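Local coordinates for protein carbohydrate kinase (Agrobacterium tumefaciens, PDB 2NWH) that probably transfers a phosphoryl group from ATP to a hydroxyl of a sugar or related compound, at residues G32-E37 and S94-L99; S50-E55 and Y261-A266; T150-I155 and K161-I166. All blocks are in the same frame, centred on the assembly; numbering follows the deposited sequence.

Contact 1 (G32-E37 and S94-L99)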
loop_
_atom_site.group_PDB
_atom_site.type_symbol
_atom_site.label_atom_id
_atom_site.label_comp_id
_atom_site.label_asym_id
_atom_site.label_seq_id
_atom_site.Cartn_x
_atom_site.Cartn_y
_atom_site.Cartn_z
ATOM N N GLY A 32 -4.200 -25.303 -18.199
ATOM C CA GLY A 32 -4.528 -24.028 -17.564
ATOM C C GLY A 32 -4.306 -22.843 -18.465
ATOM O O GLY A 32 -3.841 -22.981 -19.590
ATOM N N SER A 33 -4.627 -21.663 -17.955
ATOM C CA SER A 33 -4.426 -20.444 -18.690
ATOM C C SER A 33 -4.018 -19.373 -17.699
ATOM O O SER A 33 -4.341 -19.495 -16.526
ATOM C CB SER A 33 -5.725 -20.042 -19.400
ATOM O OG SER A 33 -6.849 -20.058 -18.500
ATOM N N TRP A 34 -3.299 -18.358 -18.170
ATOM C CA TRP A 34 -2.594 -17.386 -17.300
ATOM C C TRP A 34 -3.291 -16.039 -17.394
ATOM O O TRP A 34 -3.639 -15.627 -18.527
ATOM C CB TRP A 34 -1.161 -17.213 -17.759
ATOM C CG TRP A 34 -0.348 -18.365 -17.339
ATOM C CD1 TRP A 34 0.011 -19.437 -18.106
ATOM C CD2 TRP A 34 0.158 -18.610 -16.025
ATOM N NE1 TRP A 34 0.745 -20.321 -17.362
ATOM C CE2 TRP A 34 0.857 -19.847 -16.074
ATOM C CE3 TRP A 34 0.118 -17.894 -14.810
ATOM C CZ2 TRP A 34 1.487 -20.416 -14.938
ATOM C CZ3 TRP A 34 0.755 -18.447 -13.689
ATOM C CH2 TRP A 34 1.408 -19.721 -13.757
ATOM N N MET A 35 -3.575 -15.427 -16.237
ATOM C CA MET A 35 -4.103 -14.070 -16.184
ATOM C C MET A 35 -2.901 -13.242 -15.648
ATOM O O MET A 35 -2.229 -13.683 -14.721
ATOM C CB MET A 35 -5.312 -14.012 -15.221
ATOM C CG MET A 35 -6.611 -14.777 -15.698
ATOM S SD MET A 35 -7.955 -15.214 -14.448
ATOM C CE MET A 35 -7.002 -15.942 -13.107
ATOM N N GLU A 36 -2.623 -12.076 -16.241
ATOM C CA GLU A 36 -1.521 -11.225 -15.721
ATOM C C GLU A 36 -2.050 -9.830 -15.357
ATOM O O GLU A 36 -2.909 -9.281 -16.054
ATOM C CB GLU A 36 -0.401 -11.008 -16.745
ATOM C CG GLU A 36 0.276 -12.184 -17.340
ATOM C CD GLU A 36 1.536 -11.729 -18.090
ATOM O OE1 GLU A 36 1.568 -10.565 -18.583
ATOM O OE2 GLU A 36 2.486 -12.529 -18.176
ATOM N N GLU A 37 -1.547 -9.249 -14.284
ATOM C CA GLU A 37 -1.821 -7.844 -14.028
ATOM C C GLU A 37 -0.750 -7.270 -13.141
ATOM O O GLU A 37 0.026 -7.996 -12.551
ATOM C CB GLU A 37 -3.172 -7.644 -13.367
ATOM C CG GLU A 37 -3.339 -8.358 -12.060
ATOM C CD GLU A 37 -4.772 -8.282 -11.534
ATOM O OE1 GLU A 37 -5.767 -8.515 -12.292
ATOM O OE2 GLU A 37 -4.879 -8.005 -10.332
ATOM N N SER A 94 8.167 -10.612 -9.682
ATOM C CA SER A 94 6.924 -11.325 -10.069
ATOM C C SER A 94 6.389 -12.125 -8.923
ATOM O O SER A 94 7.160 -12.602 -8.085
ATOM C CB SER A 94 7.177 -12.233 -11.279
ATOM O OG SER A 94 8.130 -13.230 -10.960
ATOM N N TYR A 95 5.054 -12.210 -8.831
ATOM C CA TYR A 95 4.343 -13.138 -7.966
ATOM C C TYR A 95 3.541 -14.082 -8.919
ATOM O O TYR A 95 2.714 -13.630 -9.700
ATOM C CB TYR A 95 3.398 -12.346 -7.018
ATOM C CG TYR A 95 2.508 -13.229 -6.202
ATOM C CD1 TYR A 95 2.968 -13.811 -5.000
ATOM C CD2 TYR A 95 1.212 -13.517 -6.632
ATOM C CE1 TYR A 95 2.174 -14.657 -4.253
ATOM C CE2 TYR A 95 0.410 -14.370 -5.895
ATOM C CZ TYR A 95 0.889 -14.916 -4.702
ATOM O OH TYR A 95 0.046 -15.748 -4.007
ATOM N N THR A 96 3.812 -15.381 -8.864
ATOM C CA THR A 96 3.171 -16.348 -9.769
ATOM C C THR A 96 2.416 -17.373 -8.940
ATOM O O THR A 96 3.015 -18.016 -8.105
ATOM C CB THR A 96 4.255 -17.047 -10.593
ATOM O OG1 THR A 96 5.028 -16.055 -11.291
ATOM C CG2 THR A 96 3.626 -18.083 -11.569
ATOM N N ALA A 97 1.094 -17.481 -9.121
ATOM C CA ALA A 97 0.292 -18.443 -8.370
ATOM C C ALA A 97 -0.331 -19.448 -9.329
ATOM O O ALA A 97 -0.762 -19.098 -10.463
ATOM C CB ALA A 97 -0.823 -17.715 -7.593
ATOM N N ILE A 98 -0.434 -20.679 -8.876
ATOM C CA ILE A 98 -1.233 -21.641 -9.619
ATOM C C ILE A 98 -2.418 -22.040 -8.717
ATOM O O ILE A 98 -2.218 -22.450 -7.571
ATOM C CB ILE A 98 -0.365 -22.820 -10.054
ATOM C CG1 ILE A 98 0.737 -22.357 -11.056
ATOM C CG2 ILE A 98 -1.252 -23.993 -10.531
ATOM C CD1 ILE A 98 1.654 -23.491 -11.492
ATOM N N LEU A 99 -3.629 -21.901 -9.241
ATOM C CA LEU A 99 -4.890 -22.169 -8.513
ATOM C C LEU A 99 -5.654 -23.320 -9.152
ATOM O O LEU A 99 -5.584 -23.550 -10.382
ATOM C CB LEU A 99 -5.808 -20.945 -8.557
ATOM C CG LEU A 99 -5.591 -19.673 -7.728
ATOM C CD1 LEU A 99 -4.272 -19.060 -8.026
ATOM C CD2 LEU A 99 -6.747 -18.720 -8.109
#
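Trp-34 meets Thr-96 and Ile-98 across the small four-stranded sheet of this pfkB-family kinase, the sheet that in ribokinase-like enzymes projects from the main domain as a lid. Strands 32-37 and 94-99 are second neighbours here: strand 13-20 runs between them, their axes pass 9.1 Å apart at closest approach, and no hydrogen bond joins the two segments. Each bonds instead to that shared middle strand, Met-35 to Arg-17 and Tyr-95 to Ile-14, and 94-99 also pairs with 105-111 through Ser-94 and Asp-111. What spans the gap is one indole.

The apolar contacts all fall on its six-membered ring. With CG lying beside the backbone N (chi1 -77°), the indole reaches across the sheet with its benzo end leading, CH2 foremost. Residues 96 and 98, two apart on their strand, present side chains on the same face of the sheet. The indole crosses Thr-96 at about a right angle and Ile-98 obliquely; Trp-34 CH2 comes 3.8 Å from Ile-98 CG1.

Charge enters through the middle strand: Arg-16 makes a cation-pi contact with Trp-34 and a salt bridge with Glu-36.

Polar and methyl atoms share the leading corner of the indole, where Trp-34 CZ3 lies 3.6 Å from Ala-97 O and Trp-34 CH2 lies 3.5 Å from the methyl Thr-96 CG2.

Contact 2 (S50-E55 and Y261-A266)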
loop_
_atom_site.group_PDB
_atom_site.type_symbol
_atom_site.label_atom_id
_atom_site.label_comp_id
_atom_site.label_asym_id
_atom_site.label_seq_id
_atom_site.Cartn_x
_atom_site.Cartn_y
_atom_site.Cartn_z
ATOM N N SER A 50 -3.930 8.259 -7.364
ATOM C CA SER A 50 -4.256 8.901 -8.660
ATOM C C SER A 50 -5.771 8.909 -8.970
ATOM O O SER A 50 -6.367 9.942 -9.389
ATOM C CB SER A 50 -3.424 8.255 -9.775
ATOM O OG SER A 50 -3.627 8.924 -11.003
ATOM N N ARG A 51 -6.400 7.780 -8.701
ATOM C CA ARG A 51 -7.875 7.641 -8.838
ATOM C C ARG A 51 -8.653 8.604 -7.969
ATOM O O ARG A 51 -9.779 8.970 -8.318
ATOM C CB ARG A 51 -8.284 6.218 -8.456
ATOM C CG ARG A 51 -7.961 5.220 -9.585
ATOM C CD ARG A 51 -8.036 3.783 -9.087
ATOM N NE ARG A 51 -7.559 2.889 -10.150
ATOM C CZ ARG A 51 -6.888 1.777 -9.934
ATOM N NH1 ARG A 51 -6.630 1.409 -8.683
ATOM N NH2 ARG A 51 -6.496 1.023 -10.974
ATOM N N LEU A 52 -8.049 8.973 -6.843
ATOM C CA LEU A 52 -8.623 9.949 -5.914
ATOM C C LEU A 52 -8.209 11.389 -6.212
ATOM O O LEU A 52 -8.520 12.297 -5.446
ATOM C CB LEU A 52 -8.265 9.570 -4.484
ATOM C CG LEU A 52 -8.771 8.206 -4.021
ATOM C CD1 LEU A 52 -8.283 8.032 -2.622
ATOM C CD2 LEU A 52 -10.342 8.119 -4.109
ATOM N N GLY A 53 -7.529 11.609 -7.337
ATOM C CA GLY A 53 -7.341 12.985 -7.830
ATOM C C GLY A 53 -5.945 13.573 -7.679
ATOM O O GLY A 53 -5.672 14.681 -8.140
ATOM N N PHE A 54 -5.031 12.830 -7.056
ATOM C CA PHE A 54 -3.678 13.370 -6.849
ATOM C C PHE A 54 -2.809 13.192 -8.067
ATOM O O PHE A 54 -3.064 12.327 -8.873
ATOM C CB PHE A 54 -3.011 12.711 -5.632
ATOM C CG PHE A 54 -3.687 13.077 -4.330
ATOM C CD1 PHE A 54 -3.279 14.198 -3.628
ATOM C CD2 PHE A 54 -4.764 12.350 -3.866
ATOM C CE1 PHE A 54 -3.909 14.574 -2.427
ATOM C CE2 PHE A 54 -5.422 12.728 -2.685
ATOM C CZ PHE A 54 -4.973 13.853 -1.961
ATOM N N GLU A 55 -1.763 14.013 -8.171
ATOM C CA GLU A 55 -0.784 13.867 -9.250
ATOM C C GLU A 55 0.285 12.916 -8.686
ATOM O O GLU A 55 1.049 13.290 -7.812
ATOM C CB GLU A 55 -0.210 15.239 -9.672
ATOM C CG GLU A 55 0.871 15.081 -10.801
ATOM C CD GLU A 55 1.316 16.394 -11.418
ATOM O OE1 GLU A 55 0.655 17.414 -11.160
ATOM O OE2 GLU A 55 2.339 16.395 -12.154
ATOM N N TYR A 261 -7.204 7.071 3.503
ATOM C CA TYR A 261 -6.747 7.806 4.691
ATOM C C TYR A 261 -5.732 8.885 4.333
ATOM O O TYR A 261 -5.881 10.047 4.724
ATOM C CB TYR A 261 -6.163 6.824 5.707
ATOM C CG TYR A 261 -5.835 7.455 7.030
ATOM C CD1 TYR A 261 -6.773 7.454 8.064
ATOM C CD2 TYR A 261 -4.586 8.083 7.248
ATOM C CE1 TYR A 261 -6.486 8.034 9.294
ATOM C CE2 TYR A 261 -4.288 8.672 8.495
ATOM C CZ TYR A 261 -5.252 8.646 9.502
ATOM O OH TYR A 261 -5.001 9.203 10.745
ATOM N N LEU A 262 -4.703 8.520 3.568
ATOM C CA LEU A 262 -3.664 9.449 3.178
ATOM C C LEU A 262 -4.255 10.540 2.313
ATOM O O LEU A 262 -3.915 11.694 2.488
ATOM C CB LEU A 262 -2.539 8.687 2.466
ATOM C CG LEU A 262 -1.323 9.473 2.036
ATOM C CD1 LEU A 262 -0.697 10.004 3.309
ATOM C CD2 LEU A 262 -0.389 8.527 1.325
ATOM N N ALA A 263 -5.197 10.199 1.416
ATOM C CA ALA A 263 -5.868 11.235 0.630
ATOM C C ALA A 263 -6.553 12.238 1.523
ATOM O O ALA A 263 -6.477 13.447 1.268
ATOM C CB ALA A 263 -6.844 10.667 -0.356
ATOM N N ALA A 264 -7.240 11.758 2.566
ATOM C CA ALA A 264 -7.897 12.661 3.522
ATOM C C ALA A 264 -6.918 13.574 4.282
ATOM O O ALA A 264 -7.178 14.765 4.409
ATOM C CB ALA A 264 -8.789 11.915 4.469
ATOM N N ILE A 265 -5.824 13.014 4.787
ATOM C CA ILE A 265 -4.807 13.806 5.514
ATOM C C ILE A 265 -4.165 14.864 4.597
ATOM O O ILE A 265 -3.951 16.003 4.998
ATOM C CB ILE A 265 -3.706 12.903 6.163
ATOM C CG1 ILE A 265 -4.294 11.960 7.241
ATOM C CG2 ILE A 265 -2.527 13.762 6.734
ATOM C CD1 ILE A 265 -5.000 12.645 8.470
ATOM N N ALA A 266 -3.881 14.471 3.365
ATOM C CA ALA A 266 -3.187 15.334 2.406
ATOM C C ALA A 266 -4.084 16.502 2.018
ATOM O O ALA A 266 -3.610 17.597 1.730
ATOM C CB ALA A 266 -2.777 14.536 1.195
#
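Leu-52 and Ala-263 bring the two backbones nearest, 7.2 Å between CA atoms, where the chain leaving helix 41-51 passes the flank of helix 255-266. No hydrogen bond links the segments; the side chains meet by apolar packing, and all four residues that touch are buried. The helix offers small side chains, Ala-263 and Ala-266, three positions apart and so on the same side of the helix, while the turn offers two large ones. Because the methyls are short, the aromatic ring can come close to the helix backbone as well as to its side chains.

Phe-54 does most of the work. Its CG sits beside the backbone N (chi1 -67°), which sends the ring out from the turn to reach both alanines, each of which it meets obliquely. Phe-54 CE2 presses to 3.4 Å from Ala-263 CB, a tight fit; Phe-54 CE1, on the other branch, lies 3.8 Å from Ala-266 CB. The ring tip between them reaches the main chain, with Phe-54 CZ 3.6 Å from Ala-263 O.

The ring follows directly on a Schellman motif that closes helix 41-51. Gly-53, with a positive phi of 107°, is its C-prime residue: the amide of Gly-53 bonds back to Ser-50 O and that of Phe-54 to Leu-49 O, after which the chain enters central-sheet strand 55-63. In this ribokinase-like fold helix 255-266 follows closely on Asp-249 and Thr-251, which bind a sodium ion, and helix 271-286 lies beside it, touched by Ala-263 at Gln-277 and by Ala-264 at Ala-274. Leu-52, the first residue past the helix, adds a second prong: Leu-52 CD1 reaches Ala-263 CB at 3.8 Å, so that one methyl touches both the leucine and the phenylalanine.

Contact 3 (T150-I155 and K161-I166)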
loop_
_atom_site.group_PDB
_atom_site.type_symbol
_atom_site.label_atom_id
_atom_site.label_comp_id
_atom_site.label_asym_id
_atom_site.label_seq_id
_atom_site.Cartn_x
_atom_site.Cartn_y
_atom_site.Cartn_z
ATOM N N THR A 150 15.629 3.612 6.082
ATOM C CA THR A 150 16.204 4.604 7.005
ATOM C C THR A 150 16.753 5.857 6.284
ATOM O O THR A 150 16.492 7.008 6.723
ATOM C CB THR A 150 17.289 3.954 7.850
ATOM O OG1 THR A 150 16.782 2.717 8.368
ATOM C CG2 THR A 150 17.746 4.880 9.007
ATOM N N ALA A 151 17.494 5.644 5.182
ATOM C CA ALA A 151 18.059 6.749 4.416
ATOM C C ALA A 151 16.964 7.639 3.849
ATOM O O ALA A 151 17.112 8.875 3.864
ATOM C CB ALA A 151 18.957 6.243 3.291
ATOM N N LEU A 152 15.895 7.000 3.361
ATOM C CA LEU A 152 14.685 7.708 2.886
ATOM C C LEU A 152 14.082 8.582 3.994
ATOM O O LEU A 152 13.763 9.761 3.760
ATOM C CB LEU A 152 13.611 6.733 2.366
ATOM C CG LEU A 152 12.388 7.438 1.778
ATOM C CD1 LEU A 152 12.738 8.522 0.704
ATOM C CD2 LEU A 152 11.326 6.427 1.294
ATOM N N GLY A 153 13.941 8.015 5.194
ATOM C CA GLY A 153 13.518 8.805 6.358
ATOM C C GLY A 153 14.397 10.063 6.608
ATOM O O GLY A 153 13.878 11.185 6.774
ATOM N N LEU A 154 15.723 9.906 6.588
ATOM C CA LEU A 154 16.637 11.084 6.695
ATOM C C LEU A 154 16.414 12.160 5.592
ATOM O O LEU A 154 16.410 13.360 5.878
ATOM C CB LEU A 154 18.096 10.650 6.707
ATOM C CG LEU A 154 18.866 10.411 8.016
ATOM C CD1 LEU A 154 18.175 9.473 8.950
ATOM C CD2 LEU A 154 20.249 9.855 7.707
ATOM N N ILE A 155 16.211 11.723 4.347
ATOM C CA ILE A 155 15.983 12.641 3.221
ATOM C C ILE A 155 14.670 13.393 3.374
ATOM O O ILE A 155 14.630 14.609 3.207
ATOM C CB ILE A 155 16.016 11.931 1.854
ATOM C CG1 ILE A 155 17.409 11.387 1.560
ATOM C CG2 ILE A 155 15.625 12.907 0.751
ATOM C CD1 ILE A 155 17.472 10.537 0.252
ATOM N N LYS A 161 9.521 16.896 3.882
ATOM C CA LYS A 161 8.444 16.223 3.185
ATOM C C LYS A 161 7.820 15.214 4.121
ATOM O O LYS A 161 8.535 14.420 4.736
ATOM C CB LYS A 161 8.929 15.540 1.907
ATOM C CG LYS A 161 9.516 16.511 0.899
ATOM C CD LYS A 161 8.466 17.414 0.249
ATOM C CE LYS A 161 9.161 18.417 -0.700
ATOM N NZ LYS A 161 8.268 19.605 -0.887
ATOM N N PRO A 162 6.482 15.258 4.260
ATOM C CA PRO A 162 5.752 14.221 4.983
ATOM C C PRO A 162 6.056 12.846 4.398
ATOM O O PRO A 162 6.122 12.701 3.141
ATOM C CB PRO A 162 4.273 14.600 4.745
ATOM C CG PRO A 162 4.329 16.117 4.578
ATOM C CD PRO A 162 5.590 16.320 3.759
ATOM N N LEU A 163 6.238 11.849 5.267
ATOM C CA LEU A 163 6.471 10.472 4.787
ATOM C C LEU A 163 5.469 9.485 5.386
ATOM O O LEU A 163 5.362 9.382 6.613
ATOM C CB LEU A 163 7.897 9.999 5.129
ATOM C CG LEU A 163 8.367 8.557 4.831
ATOM C CD1 LEU A 163 8.426 8.234 3.354
ATOM C CD2 LEU A 163 9.763 8.315 5.460
ATOM N N ALA A 164 4.765 8.782 4.512
ATOM C CA ALA A 164 3.926 7.632 4.869
ATOM C C ALA A 164 4.554 6.302 4.406
ATOM O O ALA A 164 5.392 6.263 3.511
ATOM C CB ALA A 164 2.509 7.793 4.239
ATOM N N ALA A 165 4.116 5.218 5.013
ATOM C CA ALA A 165 4.691 3.906 4.790
ATOM C C ALA A 165 3.622 2.840 4.874
ATOM O O ALA A 165 2.706 2.911 5.703
ATOM C CB ALA A 165 5.764 3.640 5.832
ATOM N N ILE A 166 3.738 1.848 4.010
ATOM C CA ILE A 166 2.892 0.660 4.059
ATOM C C ILE A 166 3.767 -0.523 4.459
ATOM O O ILE A 166 4.815 -0.777 3.839
ATOM C CB ILE A 166 2.247 0.414 2.672
ATOM C CG1 ILE A 166 1.196 1.481 2.357
ATOM C CG2 ILE A 166 1.546 -0.954 2.561
ATOM C CD1 ILE A 166 0.884 1.454 0.834
#
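Leu-163 points from its strand toward helix 146-158 and divides its two methyls between neighbouring residues of that helix, one for Leu-152 and one for Gly-153. The fork is set by its torsions: CG lies opposite the backbone N across the CA-CB bond (chi1 175°), carrying the branch point well out from the strand before the methyls spread. Leu-163 CD1 turns to the neighbouring leucine and stops 4.0 Å from Leu-152 CD2, a methyl-to-methyl contact. Leu-163 CD2 goes instead to the helix backbone, settling 3.9 Å from Gly-153 CA and 4.2 Å from Gly-153 N.

The two leucine side chains run at a slant to each other and meet through one methyl each. Leu-152 leaves the helix neither straight at the strand nor turned from it, but its extended chi1 of -176° swings the branched end round to the strand, bringing CD2 against its partner. Where Leu-152 supplies a side chain, Gly-153 supplies bare main chain, and there the backbones draw closest: the CA atoms of Gly-153 and Leu-163 are 7.4 Å apart. All three residues are buried, and no hydrogen bond accompanies this packing.

Helix 146-158 and strand 163-166 are successive elements of a beta-alpha-beta unit that opens with strand 137-141, whose Leu-138 and Cys-140 form backbone bonds with Ala-164. Leu-152 also packs on Cys-140 of that first strand, on Ile-132 of helix 126-134 and on Leu-123 of helix 120-123, while on its other edge strand 163-166 pairs with strand 185-189, Ala-165 bonding to Ile-185.

From the N terminus, contact 1 opens on strand 32-39 and contact 2 opens soon after, where the next element, helix 41-51, ends. Contact 1 closes at strand 94-99, inside the small sheet, while contact 2 stays open until helix 255-266; the two therefore cross along the chain. Contact 3, between helix 146-158 and strand 163-166, closes a short loop after contact 1 is complete and inside the long loop of contact 2. In space contact 1 stands apart, its centre about 30 Å from that of contact 2 and 33 Å from that of contact 3. Contacts 2 and 3 meet in the main domain, with Leu-262 CD1 4.0 Å from Ala-164 CB, so helix 255-266 packs against strand 163-166.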